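PDB 3I4K: muconate lactonizing enzyme from Corynebacterium glutamicum, which belongs to the enolase superfamily, pairing an N-terminal capping domain with a TIM-barrel-like domain that holds a magnesium ion. Local coordinates for residues L6-V11 against V39-E44. Numbering follows the deposited sequence.
Sequences LTIQKV and VSVHLE
Residues 8-11 and 39-43 run antiparallel, their axes 4.7 Å apart, and the backbone of Gln9 and Lys10 together faces His42 in a classic beta bulge. His42 O takes both amides at this point: Gln9 N sits 2.8 Å from His42 O, nearly in line with the carbonyl, though the bond is bent at the hydrogen (144°), while Lys10 N adds a weak bond at 3.3 Å to His42 O. Gln9 makes room for the extra residue by turning to a helical psi of -40°. The bond returned from His42 N to Lys10 O is short, 2.7 Å, and at the other end Glu44 N donates to Thr7 O. Beyond the bulge, Val11 CA brings its hydrogen to Ser40 O in a CA-H...O contact.

The strands are two neighbours of the three-stranded antiparallel sheet in the N-terminal domain, arms of the hairpin formed by 8-25 and 30-43. Ile8, Val11, Val41 and Leu43 share its inner face, which packs on helices 66-81 and 104-121. Ile8 crosses both Val41 and Leu43 at a slant, its CG1 3.6 Å from Val41 CG1; the pair Ile8 CD1 and Leu43 CD2 is tighter than normal van der Waals contact. Val11 and Val41 run side by side, joined through Val11 CG1 and Val41 CG2.

On the opposite face of the sheet the Lys10 side chain crosses His42 at a slant. Its chain leaves extended and bends at chi3 (59°), which carries CE over the ring for a CH-pi contact, with Lys10 CE 4.0 Å from the centroid of the His42 ring. Just outside the pair, Glu12 accepts a weak hydrogen bond from His42 NE2 and makes a long, weak ion pair with Lys10 NZ.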
ATOM      1  N   LEU A   6     -23.012   3.544  11.773  1.00 68.98           N
ATOM      2  CA  LEU A   6     -22.295   3.481  10.508  1.00 67.45           C
ATOM      3  C   LEU A   6     -22.370   2.037  10.024  1.00 66.82           C
ATOM      4  O   LEU A   6     -21.686   1.639   9.081  1.00 66.80           O
ATOM      5  CB  LEU A   6     -20.841   3.906  10.736  1.00 67.81           C
ATOM      6  CG  LEU A   6     -20.020   4.485   9.584  1.00 68.01           C
ATOM      7  CD1 LEU A   6     -20.734   5.683   8.978  1.00 66.30           C
ATOM      8  CD2 LEU A   6     -18.649   4.895  10.117  1.00 68.19           C
ATOM      9  N   THR A   7     -23.224   1.265  10.689  1.00 65.19           N
ATOM     10  CA  THR A   7     -23.433  -0.144  10.382  1.00 64.51           C
ATOM     11  C   THR A   7     -23.973  -0.369   8.964  1.00 64.64           C
ATOM     12  O   THR A   7     -24.627   0.506   8.396  1.00 63.85           O
ATOM     13  CB  THR A   7     -24.425  -0.765  11.391  1.00 64.16           C
ATOM     14  OG1 THR A   7     -23.961  -0.524  12.728  1.00 64.17           O
ATOM     15  CG2 THR A   7     -24.548  -2.262  11.171  1.00 63.71           C
ATOM     16  N   ILE A   8     -23.677  -1.539   8.397  1.00 63.67           N
ATOM     17  CA  ILE A   8     -24.149  -1.900   7.061  1.00 64.54           C
ATOM     18  C   ILE A   8     -25.417  -2.727   7.236  1.00 64.59           C
ATOM     19  O   ILE A   8     -25.368  -3.855   7.733  1.00 63.53           O
ATOM     20  CB  ILE A   8     -23.108  -2.755   6.278  1.00 64.74           C
ATOM     21  CG1 ILE A   8     -21.967  -1.876   5.773  1.00 64.25           C
ATOM     22  CG2 ILE A   8     -23.772  -3.430   5.083  1.00 64.09           C
ATOM     23  CD1 ILE A   8     -21.172  -1.229   6.856  1.00 66.06           C
ATOM     24  N   GLN A   9     -26.548  -2.163   6.823  1.00 64.89           N
ATOM     25  CA  GLN A   9     -27.831  -2.841   6.965  1.00 66.03           C
ATOM     26  C   GLN A   9     -28.120  -3.764   5.798  1.00 65.48           C
ATOM     27  O   GLN A   9     -28.636  -4.867   5.979  1.00 65.01           O
ATOM     28  CB  GLN A   9     -28.972  -1.821   7.071  1.00 67.68           C
ATOM     29  CG  GLN A   9     -28.758  -0.725   8.105  1.00 72.84           C
ATOM     30  CD  GLN A   9     -28.572  -1.264   9.514  1.00 75.59           C
ATOM     31  OE1 GLN A   9     -29.480  -1.873  10.088  1.00 76.90           O
ATOM     32  NE2 GLN A   9     -27.390  -1.042  10.081  1.00 76.96           N
ATOM     33  N   LYS A  10     -27.779  -3.316   4.597  1.00 65.01           N
ATOM     34  CA  LYS A  10     -28.067  -4.106   3.413  1.00 65.53           C
ATOM     35  C   LYS A  10     -27.112  -3.827   2.253  1.00 63.96           C
ATOM     36  O   LYS A  10     -26.519  -2.753   2.161  1.00 63.66           O
ATOM     37  CB  LYS A  10     -29.518  -3.820   2.996  1.00 66.66           C
ATOM     38  CG  LYS A  10     -30.003  -4.496   1.723  1.00 69.06           C
ATOM     39  CD  LYS A  10     -31.439  -4.075   1.386  1.00 69.91           C
ATOM     40  CE  LYS A  10     -31.560  -2.563   1.206  1.00 71.21           C
ATOM     41  NZ  LYS A  10     -32.945  -2.126   0.853  1.00 71.96           N
ATOM     42  N   VAL A  11     -26.967  -4.817   1.377  1.00 62.46           N
ATOM     43  CA  VAL A  11     -26.124  -4.704   0.192  1.00 61.95           C
ATOM     44  C   VAL A  11     -26.903  -5.302  -0.973  1.00 60.48           C
ATOM     45  O   VAL A  11     -27.317  -6.458  -0.914  1.00 60.26           O
ATOM     46  CB  VAL A  11     -24.802  -5.485   0.352  1.00 61.20           C
ATOM     47  CG1 VAL A  11     -23.849  -4.739   1.269  1.00 61.80           C
ATOM     48  CG2 VAL A  11     -25.092  -6.842   0.924  1.00 61.75           C
ATOM     49  N   VAL A  39     -23.253  -2.573  -7.525  1.00 47.89           N
ATOM     50  CA  VAL A  39     -23.440  -3.041  -6.159  1.00 47.88           C
ATOM     51  C   VAL A  39     -23.575  -1.837  -5.234  1.00 46.68           C
ATOM     52  O   VAL A  39     -22.874  -0.842  -5.396  1.00 46.09           O
ATOM     53  CB  VAL A  39     -22.238  -3.915  -5.703  1.00 47.99           C
ATOM     54  CG1 VAL A  39     -22.469  -4.433  -4.295  1.00 49.38           C
ATOM     55  CG2 VAL A  39     -22.050  -5.082  -6.664  1.00 49.54           C
ATOM     56  N   SER A  40     -24.483  -1.924  -4.272  1.00 46.24           N
ATOM     57  CA  SER A  40     -24.686  -0.823  -3.343  1.00 46.06           C
ATOM     58  C   SER A  40     -24.652  -1.290  -1.902  1.00 47.15           C
ATOM     59  O   SER A  40     -25.174  -2.357  -1.567  1.00 47.39           O
ATOM     60  CB  SER A  40     -26.026  -0.131  -3.611  1.00 46.23           C
ATOM     61  OG  SER A  40     -27.105  -1.029  -3.430  1.00 47.10           O
ATOM     62  N   VAL A  41     -24.023  -0.480  -1.058  1.00 47.02           N
ATOM     63  CA  VAL A  41     -23.928  -0.762   0.361  1.00 48.72           C
ATOM     64  C   VAL A  41     -24.773   0.293   1.077  1.00 50.32           C
ATOM     65  O   VAL A  41     -24.528   1.499   0.959  1.00 49.74           O
ATOM     66  CB  VAL A  41     -22.457  -0.717   0.842  1.00 48.64           C
ATOM     67  CG1 VAL A  41     -22.387  -0.809   2.362  1.00 48.35           C
ATOM     68  CG2 VAL A  41     -21.697  -1.890   0.236  1.00 48.13           C
ATOM     69  N   HIS A  42     -25.782  -0.185   1.800  1.00 52.78           N
ATOM     70  CA  HIS A  42     -26.718   0.668   2.524  1.00 54.51           C
ATOM     71  C   HIS A  42     -26.377   0.730   4.004  1.00 54.72           C
ATOM     72  O   HIS A  42     -26.400  -0.283   4.705  1.00 54.30           O
ATOM     73  CB  HIS A  42     -28.133   0.123   2.332  1.00 56.41           C
ATOM     74  CG  HIS A  42     -28.522  -0.037   0.896  1.00 58.62           C
ATOM     75  ND1 HIS A  42     -28.976   1.012   0.125  1.00 59.84           N
ATOM     76  CD2 HIS A  42     -28.480  -1.114   0.077  1.00 58.95           C
ATOM     77  CE1 HIS A  42     -29.196   0.588  -1.107  1.00 60.16           C
ATOM     78  NE2 HIS A  42     -28.902  -0.699  -1.163  1.00 59.48           N
ATOM     79  N   LEU A  43     -26.064   1.933   4.469  1.00 56.44           N
ATOM     80  CA  LEU A  43     -25.695   2.144   5.859  1.00 59.37           C
ATOM     81  C   LEU A  43     -26.848   2.641   6.728  1.00 60.87           C
ATOM     82  O   LEU A  43     -27.722   3.378   6.270  1.00 62.11           O
ATOM     83  CB  LEU A  43     -24.529   3.134   5.946  1.00 59.07           C
ATOM     84  CG  LEU A  43     -23.211   2.761   5.263  1.00 58.91           C
ATOM     85  CD1 LEU A  43     -22.180   3.843   5.540  1.00 58.79           C
ATOM     86  CD2 LEU A  43     -22.718   1.420   5.780  1.00 57.13           C
ATOM     87  N   GLU A  44     -26.824   2.225   7.991  1.00 61.60           N
ATOM     88  CA  GLU A  44     -27.829   2.595   8.979  1.00 63.13           C
ATOM     89  C   GLU A  44     -28.215   4.070   8.903  1.00 62.49           C
ATOM     90  O   GLU A  44     -29.388   4.415   9.027  1.00 63.80           O
ATOM     91  CB  GLU A  44     -27.302   2.269  10.380  1.00 66.19           C
ATOM     92  CG  GLU A  44     -28.232   2.652  11.507  1.00 69.93           C
ATOM     93  CD  GLU A  44     -29.600   2.045  11.334  1.00 72.96           C
ATOM     94  OE1 GLU A  44     -29.677   0.809  11.168  1.00 74.64           O
ATOM     95  OE2 GLU A  44     -30.597   2.802  11.362  1.00 75.01           O
TER